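Local coordinates for protein TRAP dicarboxylate transporter, DctP subunit (Ochrobactrum anthropi, PDB 4P47) that probably captures an organic solute, perhaps a carboxylate, in the periplasm for delivery to the membrane components of a TRAP transporter, at residues V92-I97 with N238-M243; A145-G150 with V265-Y270; E26-T31 with R251-E256. All coordinates share one frame; numbering follows the deposited sequence.

Contacts 1 and 2 lie in the buried middle of the chain and touch each other, their centres about 10 Å apart. Strand 229-245 pairs with strand 90-94 in contact 1 and with strand 141-156 next to it, and the latter meets helix 254-288 in contact 2. Contact 3 sits about 25 Å from contact 1 and about 23 Å from contact 2, centre to centre, at the partly exposed N-terminal end of that same helix. Chemistry changes with place: contact 1 combines backbone pairing with a side-chain hydrogen bond between two amides, contact 2 is mostly apolar and van der Waals packing with one water bridge, and contact 3 is a charged network around a single glutamate.

Contact 1 of 3, residues V92-I97 with N238-M243; sequences VMNAGI and NPQIVM
M93 and I241 form the antiparallel hydrogen-bonded pair at the middle of this contact, with I241 N to M93 O at 2.8 Å and a longer return bond from M93 N to I241 O. V92 and V242 make a non-hydrogen-bonded pair whose CG2 methyls touch, while N94 lies across from Q240. The Q240 side chain runs outward: CB lies 3.4 Å from M93 O and also touches V92 CG2, CG and CD pass beside N94 OD1, and OE1 rests 3.6 Å from V92 CG2 while bonding to Q44. NE2 ends 2.8 Å from N94 OD1 in an almost straight bond (175°); N94 OD1 lies in the Q240 amide plane, NE2 above the N94 carbonyl plane. This pairing places strand 90-94 against the long strand 229-245 in the central mixed sheet of the solute-binding fold, with strand 141-156 on the other side of 229-245. Beyond N94 the chain turns into a 3-10 segment, and A95 N still reaches P239 O at 2.9 Å. The N94 amide is held at its other end too: a water links ND2 to N238 OD1, which also binds R152. On its side of the sheet, M93 CE meets M243 CE at 3.9 Å.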
ATOM      1  N   VAL A  92      -4.390  11.013   1.424  1.00  5.47           N
ATOM      2  CA  VAL A  92      -3.484   9.884   1.545  1.00  7.71           C
ATOM      3  C   VAL A  92      -4.109   8.698   0.809  1.00  6.05           C
ATOM      4  O   VAL A  92      -5.304   8.453   0.926  1.00  7.44           O
ATOM      5  CB  VAL A  92      -3.169   9.577   3.045  1.00  6.12           C
ATOM      6  CG1 VAL A  92      -4.451   9.338   3.861  1.00  8.31           C
ATOM      7  CG2 VAL A  92      -2.192   8.425   3.156  1.00  6.81           C
ATOM      8  N   MET A  93      -3.324   8.007  -0.002  1.00  6.17           N
ATOM      9  CA  MET A  93      -3.861   6.881  -0.784  1.00  7.80           C
ATOM     10  C   MET A  93      -2.734   5.971  -1.205  1.00  6.51           C
ATOM     11  O   MET A  93      -1.570   6.340  -1.139  1.00  6.31           O
ATOM     12  CB  MET A  93      -4.575   7.372  -2.049  1.00  7.46           C
ATOM     13  CG  MET A  93      -3.625   8.011  -3.058  1.00  8.04           C
ATOM     14  SD  MET A  93      -4.472   8.652  -4.540  1.00 10.05           S
ATOM     15  CE  MET A  93      -5.235  10.060  -3.794  1.00 12.57           C
ATOM     16  N   ASN A  94      -3.080   4.781  -1.673  1.00  6.78           N
ATOM     17  CA  ASN A  94      -2.078   3.851  -2.171  1.00  6.57           C
ATOM     18  C   ASN A  94      -1.239   4.513  -3.249  1.00  7.78           C
ATOM     19  O   ASN A  94      -1.771   5.081  -4.221  1.00  7.67           O
ATOM     20  CB  ASN A  94      -2.753   2.581  -2.714  1.00  6.64           C
ATOM     21  CG  ASN A  94      -3.287   1.678  -1.614  1.00  9.73           C
ATOM     22  OD1 ASN A  94      -3.043   1.872  -0.435  1.00  9.32           O
ATOM     23  ND2 ASN A  94      -4.057   0.678  -2.013  1.00 14.63           N
ATOM     24  N   ALA A  95       0.077   4.426  -3.107  1.00  7.20           N
ATOM     25  CA  ALA A  95       0.954   5.169  -3.992  1.00  6.94           C
ATOM     26  C   ALA A  95       0.935   4.679  -5.436  1.00  7.72           C
ATOM     27  O   ALA A  95       1.214   5.444  -6.349  1.00  7.74           O
ATOM     28  CB  ALA A  95       2.374   5.180  -3.450  1.00  7.95           C
ATOM     29  N   GLY A  96       0.576   3.426  -5.648  1.00  7.43           N
ATOM     30  CA  GLY A  96       0.510   2.881  -6.996  1.00  8.47           C
ATOM     31  C   GLY A  96      -0.538   3.567  -7.844  1.00  7.74           C
ATOM     32  O   GLY A  96      -0.453   3.540  -9.079  1.00 10.35           O
ATOM     33  N   ILE A  97      -1.520   4.183  -7.208  1.00  7.68           N
ATOM     34  CA  ILE A  97      -2.546   4.920  -7.940  1.00  7.77           C
ATOM     35  C   ILE A  97      -1.919   6.057  -8.771  1.00  9.27           C
ATOM     36  O   ILE A  97      -2.466   6.462  -9.793  1.00 10.76           O
ATOM     37  CB  ILE A  97      -3.633   5.425  -6.981  1.00  7.92           C
ATOM     38  CG1 ILE A  97      -4.328   4.238  -6.313  1.00  8.60           C
ATOM     39  CG2 ILE A  97      -4.663   6.318  -7.725  1.00 10.62           C
ATOM     40  CD1 ILE A  97      -5.244   4.657  -5.153  1.00  9.29           C
ATOM     41  N   ASN A 238       1.477  -2.456  -0.398  1.00  7.01           N
ATOM     42  CA  ASN A 238       0.832  -1.177  -0.672  1.00  7.60           C
ATOM     43  C   ASN A 238       1.271  -0.106   0.344  1.00  9.04           C
ATOM     44  O   ASN A 238       0.725  -0.034   1.450  1.00  7.42           O
ATOM     45  CB  ASN A 238      -0.718  -1.284  -0.609  1.00  7.41           C
ATOM     46  CG  ASN A 238      -1.359  -2.142  -1.718  1.00  6.95           C
ATOM     47  OD1 ASN A 238      -2.437  -2.714  -1.518  1.00  7.09           O
ATOM     48  ND2 ASN A 238      -0.746  -2.174  -2.873  1.00  8.54           N
ATOM     49  N   PRO A 239       2.244   0.741  -0.032  1.00  6.47           N
ATOM     50  CA  PRO A 239       2.510   1.938   0.754  1.00  6.32           C
ATOM     51  C   PRO A 239       1.492   2.982   0.387  1.00  8.84           C
ATOM     52  O   PRO A 239       1.004   2.971  -0.752  1.00  8.16           O
ATOM     53  CB  PRO A 239       3.899   2.371   0.278  1.00  7.95           C
ATOM     54  CG  PRO A 239       4.023   1.855  -1.094  1.00  9.19           C
ATOM     55  CD  PRO A 239       3.080   0.682  -1.238  1.00  7.51           C
ATOM     56  N   GLN A 240       1.161   3.866   1.313  1.00  6.78           N
ATOM     57  CA  GLN A 240       0.345   5.012   0.978  1.00  7.58           C
ATOM     58  C   GLN A 240       1.215   6.241   0.922  1.00  7.09           C
ATOM     59  O   GLN A 240       2.275   6.309   1.583  1.00  9.74           O
ATOM     60  CB  GLN A 240      -0.789   5.189   1.956  1.00  7.78           C
ATOM     61  CG  GLN A 240      -1.663   3.953   1.985  1.00  8.26           C
ATOM     62  CD  GLN A 240      -3.080   4.265   2.308  1.00  8.06           C
ATOM     63  OE1 GLN A 240      -3.371   5.045   3.220  1.00 10.07           O
ATOM     64  NE2 GLN A 240      -3.989   3.654   1.571  1.00  9.01           N
ATOM     65  N   ILE A 241       0.862   7.183   0.079  1.00  6.06           N
ATOM     66  CA  ILE A 241       1.578   8.451   0.041  1.00  6.00           C
ATOM     67  C   ILE A 241       0.638   9.546   0.527  1.00  5.81           C
ATOM     68  O   ILE A 241      -0.537   9.648   0.122  1.00  7.23           O
ATOM     69  CB  ILE A 241       2.158   8.750  -1.355  1.00  6.60           C
ATOM     70  CG1 ILE A 241       2.964  10.043  -1.324  1.00  7.63           C
ATOM     71  CG2 ILE A 241       1.067   8.790  -2.406  1.00  7.73           C
ATOM     72  CD1 ILE A 241       3.795  10.265  -2.577  1.00  8.79           C
ATOM     73  N   VAL A 242       1.152  10.367   1.442  1.00  5.15           N
ATOM     74  CA  VAL A 242       0.464  11.555   1.915  1.00  6.16           C
ATOM     75  C   VAL A 242       0.893  12.721   1.049  1.00  6.94           C
ATOM     76  O   VAL A 242       2.103  12.980   0.898  1.00  6.65           O
ATOM     77  CB  VAL A 242       0.847  11.848   3.378  1.00  6.36           C
ATOM     78  CG1 VAL A 242       0.126  13.095   3.893  1.00  7.87           C
ATOM     79  CG2 VAL A 242       0.540  10.641   4.283  1.00  8.05           C
ATOM     80  N   MET A 243      -0.083  13.395   0.457  1.00  5.32           N
ATOM     81  CA  MET A 243       0.163  14.477  -0.478  1.00  6.59           C
ATOM     82  C   MET A 243      -0.591  15.725  -0.107  1.00  6.79           C
ATOM     83  O   MET A 243      -1.650  15.689   0.545  1.00  7.17           O
ATOM     84  CB  MET A 243      -0.285  14.061  -1.878  1.00  7.66           C
ATOM     85  CG  MET A 243       0.560  12.959  -2.481  1.00  7.96           C
ATOM     86  SD  MET A 243      -0.073  12.263  -4.039  1.00  9.61           S
ATOM     87  CE  MET A 243      -1.618  11.521  -3.471  1.00 11.49           C
TER
HETATM   88  O   HOH W   1      -5.076  -1.807  -0.673  1.00 16.44           O

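Contact 2 of 3, residues A145-G150 with V265-Y270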
ATOM      1  N   ALA A 145       5.107  12.207   2.870  1.00  7.92           N
ATOM      2  CA  ALA A 145       5.565  11.026   3.594  1.00  7.32           C
ATOM      3  C   ALA A 145       4.870   9.816   3.009  1.00  6.55           C
ATOM      4  O   ALA A 145       3.840   9.940   2.337  1.00  6.61           O
ATOM      5  CB  ALA A 145       5.251  11.136   5.087  1.00  8.45           C
ATOM      6  N   TYR A 146       5.445   8.651   3.260  1.00  5.69           N
ATOM      7  CA  TYR A 146       4.784   7.391   3.003  1.00  6.70           C
ATOM      8  C   TYR A 146       4.283   6.802   4.313  1.00  7.65           C
ATOM      9  O   TYR A 146       5.014   6.757   5.302  1.00  7.90           O
ATOM     10  CB  TYR A 146       5.729   6.400   2.315  1.00  7.86           C
ATOM     11  CG  TYR A 146       6.183   6.835   0.956  1.00  5.57           C
ATOM     12  CD1 TYR A 146       5.376   6.651  -0.149  1.00  6.16           C
ATOM     13  CD2 TYR A 146       7.422   7.418   0.760  1.00  6.99           C
ATOM     14  CE1 TYR A 146       5.771   7.052  -1.411  1.00  6.56           C
ATOM     15  CE2 TYR A 146       7.829   7.800  -0.499  1.00  6.02           C
ATOM     16  CZ  TYR A 146       7.007   7.608  -1.577  1.00  6.49           C
ATOM     17  OH  TYR A 146       7.394   7.986  -2.854  1.00  8.35           O
ATOM     18  N   TRP A 147       3.020   6.384   4.314  1.00  6.34           N
ATOM     19  CA  TRP A 147       2.427   5.664   5.432  1.00  6.42           C
ATOM     20  C   TRP A 147       2.135   4.232   4.940  1.00  6.28           C
ATOM     21  O   TRP A 147       2.495   3.880   3.807  1.00  6.73           O
ATOM     22  CB  TRP A 147       1.139   6.341   5.885  1.00  5.62           C
ATOM     23  CG  TRP A 147       1.275   7.702   6.525  1.00  6.21           C
ATOM     24  CD1 TRP A 147       2.405   8.439   6.706  1.00  6.76           C
ATOM     25  CD2 TRP A 147       0.202   8.468   7.055  1.00  5.22           C
ATOM     26  NE1 TRP A 147       2.096   9.621   7.345  1.00  6.43           N
ATOM     27  CE2 TRP A 147       0.739   9.660   7.555  1.00  5.73           C
ATOM     28  CE3 TRP A 147      -1.187   8.264   7.131  1.00  6.88           C
ATOM     29  CZ2 TRP A 147      -0.065  10.644   8.128  1.00  6.38           C
ATOM     30  CZ3 TRP A 147      -1.972   9.221   7.709  1.00  6.85           C
ATOM     31  CH2 TRP A 147      -1.420  10.405   8.182  1.00  7.02           C
ATOM     32  N   GLU A 148       1.529   3.399   5.776  1.00  7.82           N
ATOM     33  CA  GLU A 148       1.313   2.002   5.398  1.00  8.03           C
ATOM     34  C   GLU A 148      -0.148   1.683   5.172  1.00  8.02           C
ATOM     35  O   GLU A 148      -0.982   2.033   5.995  1.00  8.86           O
ATOM     36  CB  GLU A 148       1.833   1.084   6.498  1.00  9.04           C
ATOM     37  CG  GLU A 148       1.533  -0.402   6.256  1.00  9.72           C
ATOM     38  CD  GLU A 148       2.352  -1.300   7.152  1.00 11.02           C
ATOM     39  OE1 GLU A 148       3.474  -1.628   6.730  1.00 11.37           O
ATOM     40  OE2 GLU A 148       1.863  -1.666   8.250  1.00 14.13           O
ATOM     41  N   LEU A 149      -0.468   0.997   4.073  1.00  7.65           N
ATOM     42  CA  LEU A 149      -1.706   0.226   4.007  1.00  7.93           C
ATOM     43  C   LEU A 149      -1.393  -1.210   4.420  1.00  7.40           C
ATOM     44  O   LEU A 149      -1.833  -1.666   5.467  1.00 10.15           O
ATOM     45  CB  LEU A 149      -2.359   0.299   2.623  1.00  8.94           C
ATOM     46  CG  LEU A 149      -3.794  -0.208   2.529  1.00  9.32           C
ATOM     47  CD1 LEU A 149      -3.844  -1.712   2.580  1.00 13.23           C
ATOM     48  CD2 LEU A 149      -4.697   0.372   3.600  1.00 14.74           C
ATOM     49  N   GLY A 150      -0.573  -1.903   3.645  1.00  7.62           N
ATOM     50  CA  GLY A 150      -0.122  -3.217   4.061  1.00  9.73           C
ATOM     51  C   GLY A 150       0.240  -4.147   2.923  1.00  6.17           C
ATOM     52  O   GLY A 150       0.146  -3.800   1.748  1.00  7.09           O
ATOM     53  N   VAL A 265       5.764  13.305   9.142  1.00  7.68           N
ATOM     54  CA  VAL A 265       6.741  12.244   9.414  1.00  9.06           C
ATOM     55  C   VAL A 265       6.579  11.676  10.819  1.00  8.55           C
ATOM     56  O   VAL A 265       6.788  10.484  11.024  1.00  9.65           O
ATOM     57  CB  VAL A 265       8.219  12.677   9.144  1.00 12.13           C
ATOM     58  CG1 VAL A 265       8.392  13.039   7.693  1.00 11.58           C
ATOM     59  CG2 VAL A 265       8.661  13.806  10.049  1.00 17.79           C
ATOM     60  N   GLU A 266       6.196  12.502  11.804  1.00  7.81           N
ATOM     61  CA  GLU A 266       5.913  11.998  13.120  1.00  7.90           C
ATOM     62  C   GLU A 266       4.661  11.100  13.062  1.00  7.90           C
ATOM     63  O   GLU A 266       4.644  10.002  13.627  1.00  9.01           O
ATOM     64  CB  GLU A 266       5.760  13.144  14.140  1.00  9.83           C
ATOM     65  CG  GLU A 266       5.543  12.638  15.564  1.00 11.07           C
ATOM     66  CD  GLU A 266       5.425  13.729  16.609  1.00 13.40           C
ATOM     67  OE1 GLU A 266       5.624  14.913  16.292  1.00 12.57           O
ATOM     68  OE2 GLU A 266       5.079  13.365  17.752  1.00 18.54           O
ATOM     69  N   ALA A 267       3.620  11.532  12.352  1.00  7.20           N
ATOM     70  CA  ALA A 267       2.412  10.724  12.235  1.00  6.94           C
ATOM     71  C   ALA A 267       2.697   9.420  11.491  1.00  6.96           C
ATOM     72  O   ALA A 267       2.108   8.396  11.797  1.00  7.92           O
ATOM     73  CB  ALA A 267       1.294  11.493  11.563  1.00  7.73           C
ATOM     74  N   ARG A 268       3.595   9.458  10.524  1.00  6.76           N
ATOM     75  CA  ARG A 268       4.001   8.267   9.791  1.00  6.78           C
ATOM     76  C   ARG A 268       4.446   7.149  10.712  1.00  6.65           C
ATOM     77  O   ARG A 268       3.980   6.013  10.597  1.00  7.13           O
ATOM     78  CB  ARG A 268       5.140   8.607   8.827  1.00  6.92           C
ATOM     79  CG  ARG A 268       5.836   7.407   8.210  1.00  7.28           C
ATOM     80  CD  ARG A 268       7.095   7.821   7.498  1.00  6.38           C
ATOM     81  NE  ARG A 268       8.170   8.078   8.460  1.00  7.40           N
ATOM     82  CZ  ARG A 268       9.309   8.679   8.171  1.00  9.03           C
ATOM     83  NH1 ARG A 268       9.555   9.141   6.964  1.00  9.34           N
ATOM     84  NH2 ARG A 268      10.204   8.840   9.136  1.00 11.74           N
ATOM     85  N   ASP A 269       5.368   7.452  11.622  1.00  6.70           N
ATOM     86  CA  ASP A 269       5.950   6.396  12.449  1.00 10.71           C
ATOM     87  C   ASP A 269       4.874   5.813  13.355  1.00  9.65           C
ATOM     88  O   ASP A 269       4.802   4.593  13.577  1.00  9.74           O
ATOM     89  CB  ASP A 269       7.095   6.919  13.309  1.00 11.19           C
ATOM     90  CG  ASP A 269       8.255   7.445  12.496  1.00 16.20           C
ATOM     91  OD1 ASP A 269       8.329   7.177  11.280  1.00 11.30           O
ATOM     92  OD2 ASP A 269       9.110   8.136  13.117  1.00 18.02           O
ATOM     93  N   TYR A 270       4.007   6.678  13.861  1.00  8.94           N
ATOM     94  CA  TYR A 270       2.903   6.263  14.700  1.00  8.73           C
ATOM     95  C   TYR A 270       1.891   5.423  13.913  1.00  8.23           C
ATOM     96  O   TYR A 270       1.410   4.399  14.401  1.00 10.04           O
ATOM     97  CB  TYR A 270       2.233   7.526  15.273  1.00  9.70           C
ATOM     98  CG  TYR A 270       0.897   7.345  15.929  1.00 11.63           C
ATOM     99  CD1 TYR A 270       0.785   6.910  17.242  1.00 14.99           C
ATOM    100  CD2 TYR A 270      -0.256   7.646  15.243  1.00 14.63           C
ATOM    101  CE1 TYR A 270      -0.470   6.760  17.842  1.00 14.37           C
ATOM    102  CE2 TYR A 270      -1.481   7.511  15.818  1.00 16.10           C
ATOM    103  CZ  TYR A 270      -1.596   7.069  17.103  1.00 12.76           C
ATOM    104  OH  TYR A 270      -2.864   6.955  17.638  1.00 20.00           O
TER
HETATM  105  O   HOH W   2       8.160   8.557   4.422  1.00  8.49           O
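Strand 145-150 and helix 265-270 run nearly side by side in the same direction, their axes 7.9 Å apart and inclined by 21°. They come closest at W147 and R268, whose CA atoms are 5.3 Å apart. Further on the strand draws away from the helix, and L149 and G150 together face N238 in a classic beta bulge. The W147 indole meets the helix obliquely: NE1 is 3.4 Å from R268 CA, CD1 is 3.5 Å from R268 CB, and at the far ring CZ2 touches the methyl CB of A267 at 3.8 Å. NE1 also makes a weak hydrogen bond to A264 O, one turn earlier in the helix. R268 leaves the helix with CG anti to its own backbone N, which carries the aliphatic chain across to the strand, where CG packs 3.1 Å from Y146 O. A bend at chi3 (77°) then turns the guanidinium away from the strand. That group stands 78° from the indole plane, so the two do not stack. Instead NE and NH2 both hold D269 OD1, NE at 3.0 Å, in the guanidinium plane, and V265 CB covers one guanidinium face. The remaining terminal nitrogen, NH1, reaches back to the strand through a water that also accepts from Y146 N. Past the contact, the E148 carboxylate binds S275 and R276, tying the strand to later turns of the helix, and Y237 on the neighbouring strand 229-245. A long helix lying along the extended strands of the sheet in this way is a feature of the TRAP solute-binding proteins of family 7, in which it probably runs along both lobes.

Contact 3 of 3, residues E26-T31 with R251-E256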
ATOM      1  N   GLU A  26       5.112  34.599   9.567  1.00 35.86           N
ATOM      2  CA  GLU A  26       4.520  33.900  10.701  1.00 41.35           C
ATOM      3  C   GLU A  26       3.450  32.922  10.233  1.00 39.26           C
ATOM      4  O   GLU A  26       2.900  33.064   9.138  1.00 39.22           O
ATOM      5  CB  GLU A  26       3.890  34.898  11.671  1.00 45.93           C
ATOM      6  CG  GLU A  26       2.790  35.741  11.042  1.00 46.90           C
ATOM      7  CD  GLU A  26       1.854  36.337  12.073  1.00 51.77           C
ATOM      8  OE1 GLU A  26       2.346  37.014  13.008  1.00 52.73           O
ATOM      9  OE2 GLU A  26       0.628  36.116  11.951  1.00 53.22           O
ATOM     10  N   ILE A  27       3.151  31.940  11.078  1.00 31.52           N
ATOM     11  CA  ILE A  27       2.111  30.960  10.795  1.00 28.62           C
ATOM     12  C   ILE A  27       0.736  31.628  10.837  1.00 25.15           C
ATOM     13  O   ILE A  27       0.254  32.034  11.891  1.00 27.09           O
ATOM     14  CB  ILE A  27       2.191  29.772  11.785  1.00 27.22           C
ATOM     15  CG1 ILE A  27       3.540  29.062  11.621  1.00 31.75           C
ATOM     16  CG2 ILE A  27       1.043  28.779  11.564  1.00 24.47           C
ATOM     17  CD1 ILE A  27       3.765  27.920  12.598  1.00 35.36           C
ATOM     18  N   ARG A  28       0.125  31.757   9.665  1.00 21.49           N
ATOM     19  CA  ARG A  28      -1.156  32.434   9.529  1.00 23.65           C
ATOM     20  C   ARG A  28      -2.287  31.428   9.675  1.00 25.79           C
ATOM     21  O   ARG A  28      -2.060  30.209   9.631  1.00 22.25           O
ATOM     22  CB  ARG A  28      -1.234  33.120   8.163  1.00 22.59           C
ATOM     23  CG  ARG A  28      -0.078  34.050   7.895  1.00 25.89           C
ATOM     24  CD  ARG A  28       0.105  34.284   6.421  1.00 28.07           C
ATOM     25  NE  ARG A  28       0.641  33.097   5.767  1.00 19.56           N
ATOM     26  CZ  ARG A  28       1.016  33.057   4.497  1.00 30.06           C
ATOM     27  NH1 ARG A  28       1.491  31.933   3.986  1.00 28.53           N
ATOM     28  NH2 ARG A  28       0.914  34.139   3.735  1.00 29.19           N
ATOM     29  N   SER A  29      -3.499  31.926   9.873  0.83 21.54           N
ATOM     30  CA  SER A  29      -4.656  31.054   9.862  0.83 22.05           C
ATOM     31  C   SER A  29      -4.647  30.280   8.542  0.83 18.69           C
ATOM     32  O   SER A  29      -4.492  30.866   7.474  0.83 15.29           O
ATOM     33  CB  SER A  29      -5.938  31.872  10.000  0.83 31.41           C
ATOM     34  OG  SER A  29      -7.083  31.042   9.954  0.83 31.57           O
ATOM     35  N   GLN A  30      -4.772  28.960   8.623  1.00 14.54           N
ATOM     36  CA  GLN A  30      -4.919  28.113   7.431  1.00 12.11           C
ATOM     37  C   GLN A  30      -5.942  27.024   7.712  1.00 11.76           C
ATOM     38  O   GLN A  30      -6.122  26.586   8.853  1.00 13.67           O
ATOM     39  CB  GLN A  30      -3.596  27.462   7.039  1.00 11.55           C
ATOM     40  CG  GLN A  30      -2.441  28.434   6.781  1.00 14.00           C
ATOM     41  CD  GLN A  30      -2.568  29.232   5.482  1.00 15.51           C
ATOM     42  OE1 GLN A  30      -3.426  28.965   4.637  1.00 17.14           O
ATOM     43  NE2 GLN A  30      -1.697  30.213   5.320  1.00 16.39           N
ATOM     44  N   THR A  31      -6.623  26.580   6.670  1.00 16.07           N
ATOM     45  CA  THR A  31      -7.519  25.450   6.811  1.00 18.55           C
ATOM     46  C   THR A  31      -7.118  24.411   5.793  1.00 14.32           C
ATOM     47  O   THR A  31      -6.937  24.708   4.617  1.00 15.87           O
ATOM     48  CB  THR A  31      -8.995  25.839   6.613  1.00 28.66           C
ATOM     49  OG1 THR A  31      -9.366  26.806   7.600  1.00 29.22           O
ATOM     50  CG2 THR A  31      -9.901  24.620   6.760  1.00 28.40           C
ATOM     51  N   ARG A 251       1.341  28.756  -1.598  1.00 14.30           N
ATOM     52  CA  ARG A 251       0.877  29.923  -0.853  1.00 14.06           C
ATOM     53  C   ARG A 251       1.366  29.933   0.589  1.00 13.36           C
ATOM     54  O   ARG A 251       1.159  30.900   1.302  1.00 17.90           O
ATOM     55  CB  ARG A 251      -0.644  29.990  -0.842  1.00 20.97           C
ATOM     56  CG  ARG A 251      -1.281  30.330  -2.158  1.00 33.12           C
ATOM     57  CD  ARG A 251      -2.781  30.077  -2.068  1.00 45.31           C
ATOM     58  NE  ARG A 251      -3.556  30.893  -2.999  1.00 54.84           N
ATOM     59  CZ  ARG A 251      -3.528  30.762  -4.322  1.00 54.96           C
ATOM     60  NH1 ARG A 251      -2.746  29.852  -4.892  1.00 56.31           N
ATOM     61  NH2 ARG A 251      -4.277  31.551  -5.079  1.00 55.58           N
ATOM     62  N   LEU A 252       1.984  28.854   1.040  1.00 12.64           N
ATOM     63  CA  LEU A 252       2.433  28.782   2.423  1.00 12.33           C
ATOM     64  C   LEU A 252       3.833  29.332   2.622  1.00 16.50           C
ATOM     65  O   LEU A 252       4.632  29.342   1.686  1.00 16.14           O
ATOM     66  CB  LEU A 252       2.412  27.322   2.896  1.00 12.00           C
ATOM     67  CG  LEU A 252       1.064  26.589   2.875  1.00 12.14           C
ATOM     68  CD1 LEU A 252       1.291  25.142   3.338  1.00 12.15           C
ATOM     69  CD2 LEU A 252       0.005  27.284   3.731  1.00 16.29           C
ATOM     70  N   ASN A 253       4.128  29.767   3.843  1.00 15.11           N
ATOM     71  CA  ASN A 253       5.486  30.164   4.197  1.00 13.91           C
ATOM     72  C   ASN A 253       6.282  28.999   4.799  1.00 15.29           C
ATOM     73  O   ASN A 253       5.746  27.915   5.019  1.00 13.30           O
ATOM     74  CB  ASN A 253       5.495  31.410   5.102  1.00 18.55           C
ATOM     75  CG  ASN A 253       4.830  31.184   6.461  1.00 18.22           C
ATOM     76  OD1 ASN A 253       5.026  30.150   7.112  1.00 17.27           O
ATOM     77  ND2 ASN A 253       4.044  32.174   6.904  1.00 20.00           N
ATOM     78  N   ASP A 254       7.569  29.198   5.039  1.00 15.90           N
ATOM     79  CA  ASP A 254       8.421  28.102   5.467  1.00 15.98           C
ATOM     80  C   ASP A 254       8.043  27.553   6.837  1.00 14.18           C
ATOM     81  O   ASP A 254       8.198  26.359   7.087  1.00 14.02           O
ATOM     82  CB  ASP A 254       9.883  28.535   5.456  1.00 16.16           C
ATOM     83  CG  ASP A 254      10.426  28.659   4.055  1.00 20.12           C
ATOM     84  OD1 ASP A 254       9.796  28.117   3.119  1.00 20.04           O
ATOM     85  OD2 ASP A 254      11.494  29.290   3.881  1.00 22.77           O
ATOM     86  N   GLU A 255       7.569  28.415   7.729  1.00 12.59           N
ATOM     87  CA  GLU A 255       7.186  27.961   9.052  1.00 14.61           C
ATOM     88  C   GLU A 255       5.951  27.069   8.975  1.00 11.96           C
ATOM     89  O   GLU A 255       5.882  26.079   9.680  1.00 14.23           O
ATOM     90  CB  GLU A 255       6.966  29.143   9.995  1.00 21.24           C
ATOM     91  CG  GLU A 255       8.195  30.024  10.147  1.00 34.57           C
ATOM     92  CD  GLU A 255       8.080  31.327   9.366  1.00 46.66           C
ATOM     93  OE1 GLU A 255       7.665  32.341   9.972  1.00 50.40           O
ATOM     94  OE2 GLU A 255       8.402  31.338   8.152  1.00 38.07           O
ATOM     95  N   GLU A 256       4.999  27.425   8.117  1.00 13.11           N
ATOM     96  CA  GLU A 256       3.789  26.622   7.933  1.00 11.68           C
ATOM     97  C   GLU A 256       4.167  25.269   7.302  1.00  9.83           C
ATOM     98  O   GLU A 256       3.720  24.211   7.740  1.00  9.49           O
ATOM     99  CB  GLU A 256       2.777  27.377   7.059  1.00 12.08           C
ATOM    100  CG  GLU A 256       2.204  28.645   7.725  1.00 14.88           C
ATOM    101  CD  GLU A 256       1.581  29.643   6.750  1.00 13.35           C
ATOM    102  OE1 GLU A 256       1.922  29.679   5.554  1.00 15.63           O
ATOM    103  OE2 GLU A 256       0.726  30.445   7.195  1.00 16.96           O
TER
HETATM  104  O   HOH W   3       0.342  33.362   0.613  1.00 36.12           O
HETATM  105  O   HOH W   4      -1.722  31.532   2.694  1.00 33.60           O
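R28 CG is anti to its carbonyl carbon (chi1 -54°) and the chain bends at chi3 (-72°), while E256 runs extended beyond CG. The guanidinium thus comes side-on to the E256 carboxylate, NE to OE2 at 3.0 Å and NH1 to OE1 at 2.8 Å, both oxygens met on the syn side. The anti side of OE2 takes R28 N at 2.9 Å, and Q30 NE2 comes to it from above the carboxylate plane at 3.1 Å. OE1 receives N253 N at 2.8 Å, while E256 N returns to N253 OD1 at 2.9 Å; this capping box opens helix 254-288. N253 ND2 also reaches E26 O at 2.7 Å, and R28 NH1 has a second acceptor, R251 O at 2.9 Å, on a lone pair. Carbon contacts flank the network: I27 CG1 lies on E255 CB, and L252 CD2 lies against CD of the Q30 amide. With an alanine in place of E256, the R28 guanidinium would probably lose its counter-charge and be freer to turn, Q30 NE2 would lose its E256 acceptor, and N253 N its side-chain acceptor, so that half of the capping box is lost. With five donors gripping its two oxygens beside a helix N-terminus, the carboxylate is likely to remain ionised, and it gathers donors from both R28 and Q30, at the entry to strand 30-35, and from N253 at the helix start.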